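Local coordinates for UPF0141 protein yjdB (Campylobacter jejuni subsp. jejuni HB93-13, PDB 4TN0), which probably transfers phosphoethanolamine in the periplasm through a zinc-binding, alkaline phosphatase-like domain, and is required for polymyxin resistance and motility, at residues Asp279-Phe282 / Ser283-Gly287. Sequence-based numbering, arbitrary orientation.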
ATOM      1  N   ASP A 279      -6.709   9.463   0.005  1.00 38.90           N
ATOM      2  CA  ASP A 279      -7.211  10.467   0.951  1.00 50.84           C
ATOM      3  C   ASP A 279      -7.601   9.819   2.303  1.00 45.82           C
ATOM      4  O   ASP A 279      -7.366  10.380   3.365  1.00 46.81           O
ATOM      5  CB  ASP A 279      -8.414  11.207   0.354  1.00 47.53           C
ATOM      6  CG  ASP A 279      -8.018  12.220  -0.719  1.00 46.63           C
ATOM      7  OD1 ASP A 279      -6.806  12.469  -0.897  1.00 41.38           O
ATOM      8  OD2 ASP A 279      -8.935  12.788  -1.367  1.00 47.87           O
ATOM      9  N   ASN A 280      -8.166   8.620   2.224  1.00 45.27           N
ATOM     10  CA  ASN A 280      -8.632   7.863   3.366  1.00 47.08           C
ATOM     11  C   ASN A 280      -7.544   7.304   4.273  1.00 49.98           C
ATOM     12  O   ASN A 280      -7.865   6.796   5.342  1.00 50.31           O
ATOM     13  CB  ASN A 280      -9.489   6.686   2.891  1.00 47.91           C
ATOM     14  CG  ASN A 280     -10.779   7.125   2.247  1.00 51.47           C
ATOM     15  OD1 ASN A 280     -10.871   7.237   1.025  1.00 52.86           O
ATOM     16  ND2 ASN A 280     -11.791   7.375   3.066  1.00 54.51           N
ATOM     17  N   LEU A 281      -6.269   7.376   3.883  1.00 49.07           N
ATOM     18  CA  LEU A 281      -5.270   6.630   4.653  1.00 47.87           C
ATOM     19  C   LEU A 281      -5.006   7.336   5.977  1.00 49.56           C
ATOM     20  O   LEU A 281      -4.809   6.692   7.013  1.00 49.51           O
ATOM     21  CB  LEU A 281      -3.941   6.455   3.880  1.00 37.93           C
ATOM     22  CG  LEU A 281      -2.905   5.649   4.697  1.00 43.69           C
ATOM     23  CD1 LEU A 281      -3.392   4.238   4.994  1.00 40.98           C
ATOM     24  CD2 LEU A 281      -1.479   5.591   4.112  1.00 40.89           C
ATOM     25  N   PHE A 282      -5.090   8.658   5.964  1.00 49.17           N
ATOM     26  CA  PHE A 282      -4.759   9.427   7.153  1.00 48.79           C
ATOM     27  C   PHE A 282      -5.660   9.066   8.339  1.00 54.54           C
ATOM     28  O   PHE A 282      -5.160   8.663   9.390  1.00 51.60           O
ATOM     29  CB  PHE A 282      -4.848  10.926   6.865  1.00 46.49           C
ATOM     30  CG  PHE A 282      -4.424  11.783   8.020  1.00 51.76           C
ATOM     31  CD1 PHE A 282      -3.079  11.975   8.296  1.00 48.15           C
ATOM     32  CD2 PHE A 282      -5.368  12.354   8.863  1.00 52.59           C
ATOM     33  CE1 PHE A 282      -2.685  12.757   9.366  1.00 51.49           C
ATOM     34  CE2 PHE A 282      -4.979  13.131   9.942  1.00 52.49           C
ATOM     35  CZ  PHE A 282      -3.637  13.331  10.196  1.00 52.91           C
ATOM     36  N   SER A 283      -6.979   9.179   8.170  1.00 52.09           N
ATOM     37  CA  SER A 283      -7.884   8.928   9.290  1.00 56.10           C
ATOM     38  C   SER A 283      -7.935   7.444   9.617  1.00 58.92           C
ATOM     39  O   SER A 283      -8.111   7.075  10.786  1.00 58.05           O
ATOM     40  CB  SER A 283      -9.305   9.432   8.995  1.00 56.80           C
ATOM     41  OG  SER A 283      -9.377  10.850   8.986  1.00 53.03           O
ATOM     42  N   THR A 284      -7.738   6.598   8.602  1.00 56.10           N
ATOM     43  CA  THR A 284      -7.749   5.151   8.821  1.00 56.73           C
ATOM     44  C   THR A 284      -6.611   4.750   9.743  1.00 55.87           C
ATOM     45  O   THR A 284      -6.769   3.867  10.588  1.00 62.16           O
ATOM     46  CB  THR A 284      -7.638   4.350   7.498  1.00 54.88           C
ATOM     47  OG1 THR A 284      -8.799   4.584   6.699  1.00 50.79           O
ATOM     48  CG2 THR A 284      -7.553   2.860   7.781  1.00 49.54           C
ATOM     49  N   LEU A 285      -5.479   5.435   9.609  1.00 55.33           N
ATOM     50  CA  LEU A 285      -4.296   5.133  10.415  1.00 54.77           C
ATOM     51  C   LEU A 285      -4.406   5.697  11.844  1.00 54.54           C
ATOM     52  O   LEU A 285      -3.947   5.081  12.807  1.00 54.67           O
ATOM     53  CB  LEU A 285      -3.049   5.674   9.720  1.00 51.86           C
ATOM     54  CG  LEU A 285      -2.490   4.925   8.503  1.00 48.05           C
ATOM     55  CD1 LEU A 285      -1.249   5.650   8.054  1.00 48.81           C
ATOM     56  CD2 LEU A 285      -2.160   3.465   8.797  1.00 47.42           C
ATOM     57  N   LEU A 286      -5.000   6.874  11.983  1.00 54.34           N
ATOM     58  CA  LEU A 286      -5.232   7.418  13.310  1.00 57.07           C
ATOM     59  C   LEU A 286      -6.281   6.549  13.998  1.00 58.95           C
ATOM     60  O   LEU A 286      -6.057   6.038  15.096  1.00 56.50           O
ATOM     61  CB  LEU A 286      -5.689   8.872  13.242  1.00 55.48           C
ATOM     62  CG  LEU A 286      -4.693   9.904  12.732  1.00 51.31           C
ATOM     63  CD1 LEU A 286      -5.089  11.291  13.197  1.00 52.21           C
ATOM     64  CD2 LEU A 286      -3.309   9.566  13.214  1.00 51.95           C
ATOM     65  N   GLY A 287      -7.406   6.347  13.314  1.00 58.79           N
ATOM     66  CA  GLY A 287      -8.504   5.562  13.844  1.00 61.52           C
ATOM     67  C   GLY A 287      -8.128   4.170  14.319  1.00 63.77           C
ATOM     68  O   GLY A 287      -8.735   3.630  15.247  1.00 70.25           O
TER
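Thr-284 turns its hydroxyl back onto the carbonyl of Asn-280, one helical turn earlier, donating from OG1 to Asn-280 O over 2.8 Å. The backbone Thr-284 N reaches the same oxygen at 3.3 Å from the opposite face of the carbonyl plane, which leaves Asn-280 O gripped by two donors from a single residue. With chi1 at -65°, OG1 lies beside its own backbone N, where both can meet that carbonyl. The next two i to i+4 bonds run from Leu-285 N to Leu-281 O (3.0 Å) and from Leu-286 N to Phe-282 O (3.2 Å). On the apolar sides, Leu-281 CD1 meets Leu-285 CG at 3.7 Å, the two side chains crossing at a slant. Phe-282, its CG anti to the backbone N (chi1 -176°), brings CE2 within 3.7 Å of Leu-286 CD1, which approaches the ring obliquely. Helix 281-288 packs on the mixed sheet of the alkaline phosphatase-like fold: Leu-281 and Leu-285 rest on Leu-22 of strand 18-24, while Phe-282 and Leu-286 face helix 90-96. Further out, the chain following the helix binds Thr-284 OG1 through Leu-302 N and Ser-283 OG through Glu-297 N. Asn-280 ND2 donates to Tyr-300 O, and its OD1 accepts from Ser-277 N of the preceding strand 276-277.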